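PDB 1JI0: ABC transporter from Thermotoga maritima, which binds ATP and probably hydrolyses it to power the transport of branched-chain amino acids across the membrane. Local coordinates for residues S3-E8 with D26-R31; V56-G61 with D69-P74; Y99-M104 with I150-M155; D164-G169 with I192-Q197. All coordinates share one frame; numbering follows the deposited sequence.

Contact 1. Residues S3-E8 with D26-R31; sequences SDIVLE and DLKVPR
Arg31 grips the carbonyl of Ser3 side-on: NE lies 3.1 Å and NH2 3.2 Å from Ser3 O, and the oxygen sits close to the guanidinium plane. Over one face of that group, offset toward its rim, lies Val6 CG1, 3.5 Å from Arg31 NH2. The chain reaches there because CG stands anti to the backbone N (chi1 175°) and the tail bends at chi3. Ser3 is itself set by an ST turn, its OG accepting from Ile5 N. Arg31 N also donates to Asp4 O at 2.8 Å, and a water joins Asp4 OD1 to Arg31 O. Farther along, Val29 N bonds to Leu7 O, while Val6 and Leu7 both face Val29 in a classic beta bulge that shifts the antiparallel register by one. Ile5 CD1 packs on Pro30 CG. Glu8 and Lys28 lie alongside each other, and Gln10 NE2 holds Glu8 OE2. Replacing Glu8 by alanine is likely to leave the Lys28 ammonium without its nearby opposite charge and Gln10 NE2 without that acceptor. One face of the pairing, with Leu7 and Val29, is apolar; the other carries Ile5 and Pro30 besides Glu8 and Lys28, whose charges, 4.1 Å apart at Glu8 OE2 and Lys28 NZ, probably attract without forming a salt bridge.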
loop_
_atom_site.group_PDB
_atom_site.type_symbol
_atom_site.label_atom_id
_atom_site.label_comp_id
_atom_site.label_asym_id
_atom_site.label_seq_id
_atom_site.Cartn_x
_atom_site.Cartn_y
_atom_site.Cartn_z
ATOM N N SER A 3 7.057 -4.647 17.013
ATOM C CA SER A 3 5.790 -4.458 17.700
ATOM C C SER A 3 4.615 -5.187 17.071
ATOM O O SER A 3 4.642 -5.530 15.891
ATOM C CB SER A 3 5.465 -2.971 17.755
ATOM O OG SER A 3 4.196 -2.755 18.330
ATOM N N ASP A 4 3.583 -5.424 17.874
ATOM C CA ASP A 4 2.369 -6.052 17.377
ATOM C C ASP A 4 1.662 -5.017 16.489
ATOM O O ASP A 4 0.796 -5.356 15.686
ATOM C CB ASP A 4 1.461 -6.443 18.537
ATOM C CG ASP A 4 0.095 -6.887 18.071
ATOM O OD1 ASP A 4 0.024 -7.868 17.299
ATOM O OD2 ASP A 4 -0.906 -6.251 18.469
ATOM N N ILE A 5 2.027 -3.747 16.664
ATOM C CA ILE A 5 1.475 -2.653 15.859
ATOM C C ILE A 5 2.665 -2.199 15.026
ATOM O O ILE A 5 3.535 -1.488 15.528
ATOM C CB ILE A 5 0.978 -1.464 16.742
ATOM C CG1 ILE A 5 -0.203 -1.909 17.615
ATOM C CG2 ILE A 5 0.547 -0.281 15.852
ATOM C CD1 ILE A 5 -1.409 -2.435 16.804
ATOM N N VAL A 6 2.723 -2.630 13.768
ATOM C CA VAL A 6 3.851 -2.267 12.914
ATOM C C VAL A 6 3.917 -0.781 12.609
ATOM O O VAL A 6 5.003 -0.216 12.477
ATOM C CB VAL A 6 3.842 -3.049 11.577
ATOM C CG1 VAL A 6 3.863 -4.540 11.851
ATOM C CG2 VAL A 6 2.622 -2.670 10.754
ATOM N N LEU A 7 2.761 -0.139 12.505
ATOM C CA LEU A 7 2.734 1.284 12.219
ATOM C C LEU A 7 1.624 1.966 12.986
ATOM O O LEU A 7 0.471 1.519 12.960
ATOM C CB LEU A 7 2.522 1.534 10.723
ATOM C CG LEU A 7 2.581 3.017 10.335
ATOM C CD1 LEU A 7 4.046 3.454 10.208
ATOM C CD2 LEU A 7 1.853 3.226 9.020
ATOM N N GLU A 8 1.976 3.035 13.687
ATOM C CA GLU A 8 0.988 3.805 14.424
ATOM C C GLU A 8 1.163 5.283 14.108
ATOM O O GLU A 8 2.263 5.829 14.212
ATOM C CB GLU A 8 1.111 3.593 15.934
ATOM C CG GLU A 8 0.015 4.324 16.709
ATOM C CD GLU A 8 0.114 4.151 18.210
ATOM O OE1 GLU A 8 1.081 3.511 18.677
ATOM O OE2 GLU A 8 -0.776 4.660 18.925
ATOM N N ASP A 26 -5.479 9.492 13.535
ATOM C CA ASP A 26 -4.831 8.409 14.282
ATOM C C ASP A 26 -5.102 7.116 13.512
ATOM O O ASP A 26 -6.215 6.905 13.040
ATOM C CB ASP A 26 -5.431 8.274 15.684
ATOM C CG ASP A 26 -5.307 9.548 16.504
ATOM O OD1 ASP A 26 -4.170 9.964 16.817
ATOM O OD2 ASP A 26 -6.361 10.133 16.834
ATOM N N LEU A 27 -4.094 6.262 13.384
ATOM C CA LEU A 27 -4.242 4.988 12.681
ATOM C C LEU A 27 -3.285 3.974 13.265
ATOM O O LEU A 27 -2.220 4.335 13.749
ATOM C CB LEU A 27 -3.854 5.098 11.206
ATOM C CG LEU A 27 -4.325 6.159 10.229
ATOM C CD1 LEU A 27 -3.391 6.115 9.016
ATOM C CD2 LEU A 27 -5.765 5.911 9.827
ATOM N N LYS A 28 -3.656 2.700 13.184
ATOM C CA LYS A 28 -2.794 1.620 13.646
ATOM C C LYS A 28 -2.877 0.514 12.615
ATOM O O LYS A 28 -3.953 0.227 12.095
ATOM C CB LYS A 28 -3.246 1.096 15.010
ATOM C CG LYS A 28 -3.004 2.070 16.144
ATOM C CD LYS A 28 -3.261 1.414 17.490
ATOM C CE LYS A 28 -3.160 2.422 18.618
ATOM N NZ LYS A 28 -3.511 1.791 19.923
ATOM N N VAL A 29 -1.737 -0.077 12.285
ATOM C CA VAL A 29 -1.704 -1.178 11.322
ATOM C C VAL A 29 -1.070 -2.355 12.067
ATOM O O VAL A 29 0.150 -2.416 12.214
ATOM C CB VAL A 29 -0.847 -0.818 10.082
ATOM C CG1 VAL A 29 -0.958 -1.917 9.041
ATOM C CG2 VAL A 29 -1.312 0.529 9.496
ATOM N N PRO A 30 -1.902 -3.288 12.573
ATOM C CA PRO A 30 -1.412 -4.459 13.315
ATOM C C PRO A 30 -0.636 -5.440 12.446
ATOM O O PRO A 30 -0.930 -5.604 11.257
ATOM C CB PRO A 30 -2.698 -5.090 13.876
ATOM C CG PRO A 30 -3.685 -3.916 13.916
ATOM C CD PRO A 30 -3.375 -3.226 12.607
ATOM N N ARG A 31 0.344 -6.098 13.061
ATOM C CA ARG A 31 1.183 -7.072 12.380
ATOM C C ARG A 31 0.334 -8.161 11.739
ATOM O O ARG A 31 -0.589 -8.680 12.367
ATOM C CB ARG A 31 2.168 -7.702 13.376
ATOM C CG ARG A 31 3.043 -8.835 12.800
ATOM C CD ARG A 31 4.196 -9.155 13.747
ATOM N NE ARG A 31 4.996 -7.954 13.991
ATOM C CZ ARG A 31 5.876 -7.443 13.130
ATOM N NH1 ARG A 31 6.094 -8.036 11.968
ATOM N NH2 ARG A 31 6.504 -6.307 13.410
HETATM O O HOH W 1 -1.479 -8.540 15.112
#

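Contact 2. Residues V56-G61 with D69-P74; sequences VRAQKG and DITNKP
Asn72 points its side chain straight at the backbone of Ala58. From CB, which is directed toward segment 56-61, the chain turns so that CG stands anti to the carbonyl carbon (chi1 -69°), and the amide brings both its polar atoms to the N-H and C=O of Ala58. One branch, OD1, takes the N-H of Ala58 on a lone pair in the carbonyl plane, at 2.9 Å from Ala58 N and almost dead straight (178°). The other, ND2, gives a proton to Ala58 O, 3.0 Å away, equally straight and within the amide plane. OD1 also has Arg57 CG at 3.6 Å, and a water lies between OD1 and Val56 O. Arg57 sends its extended chain past this amide and brings its guanidinium nearly parallel to it, the planes 10° apart, so that Asn72 ND2 lies over one guanidinium face, 3.8 Å from Arg57 NH2.

The preceding residue adds an apolar touch: Thr71 CG2 meets Ala58 CB at 4.1 Å and Gly61 O at 3.6 Å. Asp69 OD1 accepts from Thr71 N in an Asx turn and also from Thr71 OG1, which in turn receives the N-H of Ile63. A type II turn from Ile70 to Lys73, closed by Lys73 N on Ile70 O, carries Asn72 at its third position with positive phi, and so presents the amide to segment 56-61 just before helix 75-80.

Chemically, one side-chain amide satisfies both the N-H and the C=O of a single residue; the two bonds fix its rotation and tell oxygen from nitrogen.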
loop_
_atom_site.group_PDB
_atom_site.type_symbol
_atom_site.label_atom_id
_atom_site.label_comp_id
_atom_site.label_asym_id
_atom_site.label_seq_id
_atom_site.Cartn_x
_atom_site.Cartn_y
_atom_site.Cartn_z
ATOM N N VAL A 56 6.501 14.136 2.500
ATOM C CA VAL A 56 5.881 15.418 2.788
ATOM C C VAL A 56 6.076 15.594 4.288
ATOM O O VAL A 56 6.147 14.608 5.018
ATOM C CB VAL A 56 4.379 15.430 2.412
ATOM C CG1 VAL A 56 3.621 14.385 3.205
ATOM C CG2 VAL A 56 3.797 16.802 2.665
ATOM N N ARG A 57 6.180 16.833 4.752
ATOM C CA ARG A 57 6.415 17.079 6.168
ATOM C C ARG A 57 5.208 16.964 7.090
ATOM O O ARG A 57 4.094 17.359 6.743
ATOM C CB ARG A 57 7.046 18.462 6.365
ATOM C CG ARG A 57 7.422 18.753 7.810
ATOM C CD ARG A 57 7.853 20.197 8.001
ATOM N NE ARG A 57 8.054 20.518 9.410
ATOM C CZ ARG A 57 9.005 19.988 10.169
ATOM N NH1 ARG A 57 9.105 20.339 11.445
ATOM N NH2 ARG A 57 9.862 19.114 9.653
ATOM N N ALA A 58 5.453 16.425 8.280
ATOM C CA ALA A 58 4.418 16.282 9.291
ATOM C C ALA A 58 4.649 17.413 10.287
ATOM O O ALA A 58 5.596 17.372 11.067
ATOM C CB ALA A 58 4.544 14.930 9.984
ATOM N N GLN A 59 3.784 18.421 10.246
ATOM C CA GLN A 59 3.895 19.584 11.123
ATOM C C GLN A 59 3.540 19.263 12.573
ATOM O O GLN A 59 3.980 19.947 13.496
ATOM C CB GLN A 59 2.970 20.702 10.628
ATOM C CG GLN A 59 2.910 20.855 9.110
ATOM C CD GLN A 59 4.186 21.412 8.514
ATOM O OE1 GLN A 59 4.217 21.809 7.343
ATOM N NE2 GLN A 59 5.251 21.444 9.314
ATOM N N LYS A 60 2.733 18.230 12.772
ATOM C CA LYS A 60 2.325 17.858 14.114
ATOM C C LYS A 60 2.012 16.367 14.181
ATOM O O LYS A 60 1.640 15.763 13.178
ATOM C CB LYS A 60 1.101 18.683 14.515
ATOM C CG LYS A 60 1.207 19.332 15.882
ATOM C CD LYS A 60 0.186 20.458 16.042
ATOM C CE LYS A 60 0.430 21.579 15.031
ATOM N NZ LYS A 60 1.782 22.196 15.189
ATOM N N GLY A 61 2.178 15.784 15.366
ATOM C CA GLY A 61 1.915 14.366 15.551
ATOM C C GLY A 61 3.125 13.497 15.267
ATOM O O GLY A 61 4.197 13.999 14.923
ATOM N N ASP A 69 9.843 6.121 16.700
ATOM C CA ASP A 69 9.356 7.373 16.126
ATOM C C ASP A 69 10.202 7.664 14.892
ATOM O O ASP A 69 11.404 7.889 15.006
ATOM C CB ASP A 69 9.514 8.519 17.131
ATOM C CG ASP A 69 8.886 9.812 16.648
ATOM O OD1 ASP A 69 8.949 10.092 15.430
ATOM O OD2 ASP A 69 8.337 10.560 17.483
ATOM N N ILE A 70 9.581 7.638 13.715
ATOM C CA ILE A 70 10.292 7.900 12.467
ATOM C C ILE A 70 9.723 9.152 11.819
ATOM O O ILE A 70 9.916 9.385 10.630
ATOM C CB ILE A 70 10.149 6.731 11.457
ATOM C CG1 ILE A 70 8.664 6.428 11.218
ATOM C CG2 ILE A 70 10.885 5.502 11.962
ATOM C CD1 ILE A 70 8.417 5.542 10.023
ATOM N N THR A 71 9.002 9.937 12.611
ATOM C CA THR A 71 8.388 11.165 12.141
ATOM C C THR A 71 9.405 12.089 11.487
ATOM O O THR A 71 10.380 12.506 12.115
ATOM C CB THR A 71 7.732 11.925 13.293
ATOM O OG1 THR A 71 6.899 11.032 14.035
ATOM C CG2 THR A 71 6.884 13.066 12.763
ATOM N N ASN A 72 9.168 12.392 10.215
ATOM C CA ASN A 72 10.025 13.279 9.438
ATOM C C ASN A 72 11.439 12.789 9.147
ATOM O O ASN A 72 12.321 13.583 8.820
ATOM C CB ASN A 72 10.069 14.663 10.093
ATOM C CG ASN A 72 8.746 15.384 9.989
ATOM O OD1 ASN A 72 8.147 15.433 8.913
ATOM N ND2 ASN A 72 8.277 15.945 11.100
ATOM N N LYS A 73 11.666 11.484 9.252
ATOM C CA LYS A 73 12.984 10.953 8.941
ATOM C C LYS A 73 13.138 10.979 7.430
ATOM O O LYS A 73 12.150 11.092 6.704
ATOM C CB LYS A 73 13.135 9.515 9.441
ATOM C CG LYS A 73 13.409 9.385 10.934
ATOM C CD LYS A 73 13.801 7.956 11.287
ATOM C CE LYS A 73 14.168 7.832 12.760
ATOM N NZ LYS A 73 15.298 8.730 13.146
ATOM N N PRO A 74 14.379 10.868 6.930
ATOM C CA PRO A 74 14.632 10.879 5.487
ATOM C C PRO A 74 13.919 9.728 4.775
ATOM O O PRO A 74 13.984 8.575 5.211
ATOM C CB PRO A 74 16.152 10.745 5.403
ATOM C CG PRO A 74 16.622 11.366 6.690
ATOM C CD PRO A 74 15.645 10.803 7.680
HETATM O O HOH W 2 7.594 13.360 7.002
#

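Contact 3. Residues Y99-M104 with I150-M155; sequences YENLMM and IGRALM
In the helical part of the ABC ATPase, two helices meet where Leu102 lays its CD1 against the bare backbone of Gly151, 3.4 Å from Gly151 C. The short axes of 99-103 and 150-154 pass 8.2 Å apart and run 41° from parallel. A beta carbon on Gly151 would point at segment 99-104 and land on Leu102 CD1, so the glycine is what lets the methyl settle there. The CA atoms of Leu102 and Arg152 come as near as 4.4 Å. Helix 142-154 begins within the LSGGEQ signature sequence of ABC ATPases, and helix 98-103 packs along its C-terminal half; Leu148, one turn before Arg152, also touches Leu102 and Asn101. Arg152 swings its CG anti to the backbone N (chi1 179°) and passes its methylenes by the backbone carbonyl of Asn101, with CG 3.3 Å from Asn101 O. Its CD meets CG of selenomethionine Met104 at 3.6 Å as the two side chains cross obliquely, and Met104 SE approaches Arg152 NH1 at 3.8 Å. Selenomethionine Met155 sets its CG 3.3 Å from Leu102 O, then bends away at chi2 and chi3 to pack on Ile115 and Ile122 of helix 114-125.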
loop_
_atom_site.group_PDB
_atom_site.type_symbol
_atom_site.label_atom_id
_atom_site.label_comp_id
_atom_site.label_asym_id
_atom_site.label_seq_id
_atom_site.Cartn_x
_atom_site.Cartn_y
_atom_site.Cartn_z
ATOM N N TYR A 99 12.292 -9.090 -15.665
ATOM C CA TYR A 99 13.245 -9.693 -14.743
ATOM C C TYR A 99 14.070 -8.657 -13.974
ATOM O O TYR A 99 14.219 -8.742 -12.754
ATOM C CB TYR A 99 14.188 -10.630 -15.500
ATOM C CG TYR A 99 15.208 -11.292 -14.605
ATOM C CD1 TYR A 99 14.841 -12.312 -13.733
ATOM C CD2 TYR A 99 16.537 -10.876 -14.611
ATOM C CE1 TYR A 99 15.777 -12.904 -12.883
ATOM C CE2 TYR A 99 17.477 -11.458 -13.767
ATOM C CZ TYR A 99 17.092 -12.470 -12.906
ATOM O OH TYR A 99 18.024 -13.031 -12.063
ATOM N N GLU A 100 14.612 -7.679 -14.691
ATOM C CA GLU A 100 15.428 -6.650 -14.062
ATOM C C GLU A 100 14.628 -5.812 -13.068
ATOM O O GLU A 100 15.134 -5.471 -11.996
ATOM C CB GLU A 100 16.069 -5.760 -15.136
ATOM C CG GLU A 100 17.198 -6.463 -15.907
ATOM C CD GLU A 100 17.687 -5.683 -17.120
ATOM O OE1 GLU A 100 16.885 -5.447 -18.056
ATOM O OE2 GLU A 100 18.883 -5.309 -17.137
ATOM N N ASN A 101 13.387 -5.480 -13.415
ATOM C CA ASN A 101 12.555 -4.694 -12.515
ATOM C C ASN A 101 12.320 -5.442 -11.202
ATOM O O ASN A 101 12.389 -4.847 -10.130
ATOM C CB ASN A 101 11.211 -4.343 -13.163
ATOM C CG ASN A 101 11.292 -3.123 -14.063
ATOM O OD1 ASN A 101 11.598 -3.226 -15.253
ATOM N ND2 ASN A 101 11.021 -1.954 -13.496
ATOM N N LEU A 102 12.043 -6.743 -11.278
ATOM C CA LEU A 102 11.823 -7.527 -10.065
ATOM C C LEU A 102 13.081 -7.581 -9.214
ATOM O O LEU A 102 13.049 -7.332 -8.007
ATOM C CB LEU A 102 11.414 -8.972 -10.388
ATOM C CG LEU A 102 9.972 -9.344 -10.740
ATOM C CD1 LEU A 102 9.009 -8.795 -9.697
ATOM C CD2 LEU A 102 9.633 -8.800 -12.088
HETATM N N MSE A 103 14.194 -7.914 -9.859
HETATM C CA MSE A 103 15.467 -8.047 -9.172
HETATM C C MSE A 103 15.983 -6.792 -8.487
HETATM O O MSE A 103 16.627 -6.889 -7.448
HETATM C CB MSE A 103 16.527 -8.579 -10.139
HETATM C CG MSE A 103 16.311 -10.034 -10.552
HETATM SE SE MSE A 103 16.192 -11.241 -9.034
HETATM C CE MSE A 103 17.875 -10.810 -8.197
HETATM N N MSE A 104 15.708 -5.619 -9.046
HETATM C CA MSE A 104 16.196 -4.396 -8.423
HETATM C C MSE A 104 15.534 -4.190 -7.061
HETATM O O MSE A 104 15.986 -3.377 -6.255
HETATM C CB MSE A 104 15.966 -3.181 -9.335
HETATM C CG MSE A 104 14.536 -2.685 -9.436
HETATM SE SE MSE A 104 14.372 -1.112 -10.581
HETATM C CE MSE A 104 14.834 0.240 -9.282
ATOM N N ILE A 150 4.216 -4.101 -7.923
ATOM C CA ILE A 150 3.955 -4.828 -6.686
ATOM C C ILE A 150 5.000 -5.929 -6.487
ATOM O O ILE A 150 5.454 -6.166 -5.372
ATOM C CB ILE A 150 2.539 -5.471 -6.701
ATOM C CG1 ILE A 150 1.469 -4.377 -6.698
ATOM C CG2 ILE A 150 2.365 -6.389 -5.500
ATOM C CD1 ILE A 150 0.067 -4.904 -6.860
ATOM N N GLY A 151 5.374 -6.605 -7.569
ATOM C CA GLY A 151 6.365 -7.665 -7.457
ATOM C C GLY A 151 7.710 -7.132 -6.991
ATOM O O GLY A 151 8.386 -7.735 -6.152
ATOM N N ARG A 152 8.104 -5.991 -7.542
ATOM C CA ARG A 152 9.374 -5.366 -7.178
ATOM C C ARG A 152 9.428 -5.086 -5.681
ATOM O O ARG A 152 10.430 -5.368 -5.020
ATOM C CB ARG A 152 9.556 -4.061 -7.959
ATOM C CG ARG A 152 10.852 -3.314 -7.638
ATOM C CD ARG A 152 11.070 -2.187 -8.631
ATOM N NE ARG A 152 10.017 -1.179 -8.576
ATOM C CZ ARG A 152 9.843 -0.229 -9.491
ATOM N NH1 ARG A 152 10.656 -0.162 -10.541
ATOM N NH2 ARG A 152 8.873 0.665 -9.352
ATOM N N ALA A 153 8.340 -4.539 -5.146
ATOM C CA ALA A 153 8.271 -4.231 -3.728
ATOM C C ALA A 153 8.414 -5.509 -2.903
ATOM O O ALA A 153 9.086 -5.525 -1.870
ATOM C CB ALA A 153 6.943 -3.534 -3.411
ATOM N N LEU A 154 7.794 -6.586 -3.367
ATOM C CA LEU A 154 7.861 -7.851 -2.643
ATOM C C LEU A 154 9.280 -8.397 -2.545
ATOM O O LEU A 154 9.670 -8.930 -1.511
ATOM C CB LEU A 154 6.958 -8.896 -3.306
ATOM C CG LEU A 154 5.450 -8.753 -3.084
ATOM C CD1 LEU A 154 4.719 -9.893 -3.787
ATOM C CD2 LEU A 154 5.156 -8.779 -1.602
HETATM N N MSE A 155 10.055 -8.262 -3.618
HETATM C CA MSE A 155 11.428 -8.761 -3.618
HETATM C C MSE A 155 12.308 -8.133 -2.537
HETATM O O MSE A 155 13.401 -8.619 -2.267
HETATM C CB MSE A 155 12.068 -8.555 -4.995
HETATM C CG MSE A 155 11.514 -9.468 -6.081
HETATM SE SE MSE A 155 11.616 -11.355 -5.613
HETATM C CE MSE A 155 13.412 -11.417 -4.913
#

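Contact 4. Residues D164-G169 with I192-Q197; sequences DEPSLG and ILLVEQ. With ATP (adenosine-5'-triphosphate), chain B.
Strand 192-196 pairs in parallel with the end of the neighbouring strand, Asp164 beside Val195, and Glu165 N bonds to Val195 O at 2.8 Å before segment 164-169 folds into a type I turn from Glu165 to Leu168. Glu196 holds that turn through Ser167. Its OE2 accepts from Ser167 N, nearly along the C-O axis at 2.9 Å, and from Ser167 OG, 2.7 Å away and above the carboxylate plane. The other oxygen, OE1, takes the N-H groups of Gln197 and Asn198. With alanine in place of Glu196, both Ser167 donors are likely to lose their acceptor and the turn to be freer to shift. Pro166 CG is pressed tightly on Leu194 CD1, at 3.4 Å. A water donates to both Glu165 OE1 and Glu196 OE1. Bent at chi2, Glu165 holds OE2 3.2 Å from ATP O1G, whereas Asp164 places OD1 3.4 Å from ATP O2G, and its OD2 is hydrogen-bonded to Thr46 OG1. Val195 CG1 lies alongside Asp164 OD1 at 3.5 Å. This is the Walker B end of an ABC ATPase: a hydrophobic strand ending in Asp-Glu at the gamma phosphate, then the start of the D-loop, with Gln197 probably near the switch position that is often histidine in the family.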
loop_
_atom_site.group_PDB
_atom_site.type_symbol
_atom_site.label_atom_id
_atom_site.label_comp_id
_atom_site.label_asym_id
_atom_site.label_seq_id
_atom_site.Cartn_x
_atom_site.Cartn_y
_atom_site.Cartn_z
ATOM N N ASP A 164 -0.865 2.549 -2.970
ATOM C CA ASP A 164 -1.764 3.662 -3.244
ATOM C C ASP A 164 -2.579 3.361 -4.493
ATOM O O ASP A 164 -2.050 3.342 -5.610
ATOM C CB ASP A 164 -0.968 4.965 -3.432
ATOM C CG ASP A 164 -1.848 6.207 -3.381
ATOM O OD1 ASP A 164 -3.086 6.079 -3.274
ATOM O OD2 ASP A 164 -1.307 7.325 -3.446
ATOM N N GLU A 165 -3.871 3.115 -4.278
ATOM C CA GLU A 165 -4.826 2.805 -5.334
ATOM C C GLU A 165 -4.302 1.800 -6.346
ATOM O O GLU A 165 -4.192 2.100 -7.530
ATOM C CB GLU A 165 -5.251 4.087 -6.039
ATOM C CG GLU A 165 -5.635 5.170 -5.060
ATOM C CD GLU A 165 -6.856 5.923 -5.489
ATOM O OE1 GLU A 165 -7.821 5.265 -5.930
ATOM O OE2 GLU A 165 -6.860 7.168 -5.383
ATOM N N PRO A 166 -3.996 0.579 -5.889
ATOM C CA PRO A 166 -3.480 -0.520 -6.713
ATOM C C PRO A 166 -4.407 -0.915 -7.869
ATOM O O PRO A 166 -3.948 -1.457 -8.877
ATOM C CB PRO A 166 -3.337 -1.674 -5.718
ATOM C CG PRO A 166 -3.259 -0.995 -4.384
ATOM C CD PRO A 166 -4.221 0.135 -4.504
ATOM N N SER A 167 -5.704 -0.647 -7.728
ATOM C CA SER A 167 -6.656 -1.027 -8.768
ATOM C C SER A 167 -7.159 0.115 -9.636
ATOM O O SER A 167 -8.022 -0.094 -10.494
ATOM C CB SER A 167 -7.865 -1.720 -8.135
ATOM O OG SER A 167 -8.646 -0.771 -7.437
ATOM N N LEU A 168 -6.629 1.313 -9.428
ATOM C CA LEU A 168 -7.061 2.480 -10.197
ATOM C C LEU A 168 -6.991 2.272 -11.704
ATOM O O LEU A 168 -5.956 1.864 -12.228
ATOM C CB LEU A 168 -6.218 3.707 -9.825
ATOM C CG LEU A 168 -6.612 5.036 -10.483
ATOM C CD1 LEU A 168 -8.070 5.361 -10.176
ATOM C CD2 LEU A 168 -5.704 6.148 -9.974
ATOM N N GLY A 169 -8.102 2.557 -12.381
ATOM C CA GLY A 169 -8.177 2.439 -13.829
ATOM C C GLY A 169 -8.074 1.063 -14.461
ATOM O O GLY A 169 -7.980 0.954 -15.686
ATOM N N ILE A 192 0.007 -5.075 5.460
ATOM C CA ILE A 192 -0.318 -4.142 4.388
ATOM C C ILE A 192 -1.175 -2.947 4.786
ATOM O O ILE A 192 -2.107 -3.083 5.583
ATOM C CB ILE A 192 -1.077 -4.888 3.250
ATOM C CG1 ILE A 192 -0.185 -5.973 2.655
ATOM C CG2 ILE A 192 -1.541 -3.899 2.173
ATOM C CD1 ILE A 192 -0.898 -6.892 1.674
ATOM N N LEU A 193 -0.847 -1.779 4.231
ATOM C CA LEU A 193 -1.631 -0.561 4.434
ATOM C C LEU A 193 -2.073 -0.219 3.013
ATOM O O LEU A 193 -1.266 0.167 2.167
ATOM C CB LEU A 193 -0.809 0.588 5.043
ATOM C CG LEU A 193 -1.646 1.859 5.309
ATOM C CD1 LEU A 193 -2.953 1.491 5.962
ATOM C CD2 LEU A 193 -0.921 2.815 6.225
ATOM N N LEU A 194 -3.365 -0.393 2.761
ATOM C CA LEU A 194 -3.951 -0.184 1.451
ATOM C C LEU A 194 -4.835 1.051 1.366
ATOM O O LEU A 194 -5.809 1.178 2.109
ATOM C CB LEU A 194 -4.771 -1.432 1.090
ATOM C CG LEU A 194 -5.616 -1.489 -0.180
ATOM C CD1 LEU A 194 -4.695 -1.564 -1.406
ATOM C CD2 LEU A 194 -6.528 -2.709 -0.129
ATOM N N VAL A 195 -4.483 1.966 0.465
ATOM C CA VAL A 195 -5.266 3.171 0.244
ATOM C C VAL A 195 -6.041 2.931 -1.054
ATOM O O VAL A 195 -5.456 2.568 -2.072
ATOM C CB VAL A 195 -4.367 4.410 0.085
ATOM C CG1 VAL A 195 -5.181 5.560 -0.469
ATOM C CG2 VAL A 195 -3.767 4.798 1.431
ATOM N N GLU A 196 -7.354 3.127 -1.019
ATOM C CA GLU A 196 -8.173 2.882 -2.199
ATOM C C GLU A 196 -9.378 3.787 -2.342
ATOM O O GLU A 196 -9.916 4.308 -1.367
ATOM C CB GLU A 196 -8.655 1.424 -2.217
ATOM C CG GLU A 196 -7.805 0.475 -3.046
ATOM C CD GLU A 196 -7.910 0.750 -4.537
ATOM O OE1 GLU A 196 -8.726 1.611 -4.926
ATOM O OE2 GLU A 196 -7.187 0.106 -5.320
ATOM N N GLN A 197 -9.782 3.972 -3.586
ATOM C CA GLN A 197 -10.951 4.765 -3.907
ATOM C C GLN A 197 -12.054 3.721 -4.071
ATOM O O GLN A 197 -13.226 3.990 -3.814
ATOM C CB GLN A 197 -10.724 5.536 -5.209
ATOM C CG GLN A 197 -11.945 6.264 -5.729
ATOM C CD GLN A 197 -11.576 7.436 -6.619
ATOM O OE1 GLN A 197 -10.676 7.335 -7.460
ATOM N NE2 GLN A 197 -12.272 8.558 -6.440
HETATM P PG ATP B . -4.836 10.197 -4.681
HETATM O O1G ATP B . -5.475 9.983 -5.993
HETATM O O2G ATP B . -4.735 8.989 -3.835
HETATM O O3G ATP B . -3.610 11.069 -4.757
HETATM P PB ATP B . -5.990 11.476 -2.296
HETATM O O1B ATP B . -7.421 11.574 -1.866
HETATM O O2B ATP B . -5.107 10.591 -1.559
HETATM O O3B ATP B . -5.945 11.051 -3.870
HETATM P PA ATP B . -4.221 13.771 -1.816
HETATM O O1A ATP B . -2.990 13.327 -2.486
HETATM O O2A ATP B . -4.208 13.873 -0.333
HETATM O O3A ATP B . -5.466 12.929 -2.364
HETATM O "O5'" ATP B . -4.616 15.155 -2.426
HETATM C "C5'" ATP B . -5.802 15.836 -2.007
HETATM C "C4'" ATP B . -5.497 17.014 -1.154
HETATM O "O4'" ATP B . -4.794 17.979 -1.988
HETATM C "C3'" ATP B . -6.742 17.727 -0.691
HETATM O "O3'" ATP B . -6.651 17.987 0.723
HETATM C "C2'" ATP B . -6.772 18.977 -1.524
HETATM O "O2'" ATP B . -7.401 20.086 -0.893
HETATM C "C1'" ATP B . -5.271 19.286 -1.663
HETATM N N9 ATP B . -4.873 20.251 -2.757
HETATM C C8 ATP B . -3.761 20.194 -3.574
HETATM N N7 ATP B . -3.649 21.167 -4.435
HETATM C C5 ATP B . -4.773 21.938 -4.174
HETATM C C6 ATP B . -5.263 23.151 -4.751
HETATM N N6 ATP B . -4.605 23.750 -5.729
HETATM N N1 ATP B . -6.422 23.687 -4.278
HETATM C C2 ATP B . -7.075 23.068 -3.285
HETATM N N3 ATP B . -6.727 21.926 -2.653
HETATM C C4 ATP B . -5.538 21.400 -3.157
HETATM O O HOH W 3 -8.459 2.994 -7.169
#

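How the contacts relate
Along the chain the four contacts follow one another in order, none enclosing another. Contacts 1 and 2, with centres about 16 Å apart, both reach the antiparallel sheet, where strands 5-16 and 60-65 are neighbours. Contact 4 lies close to the middle of the chain, in the mixed sheet that carries the ATP site, and contact 1 rests directly on it: Leu7 and Val29 pack against Leu193. Contact 3 stands apart among the helices, its centre about 19 Å from that of contact 4 and about 28 Å from that of contact 2. Contact 4 thus brings Asp164 and Glu165 to the ATP phosphates, while contacts 1 to 3 lie in the sheet, loops and helices around it.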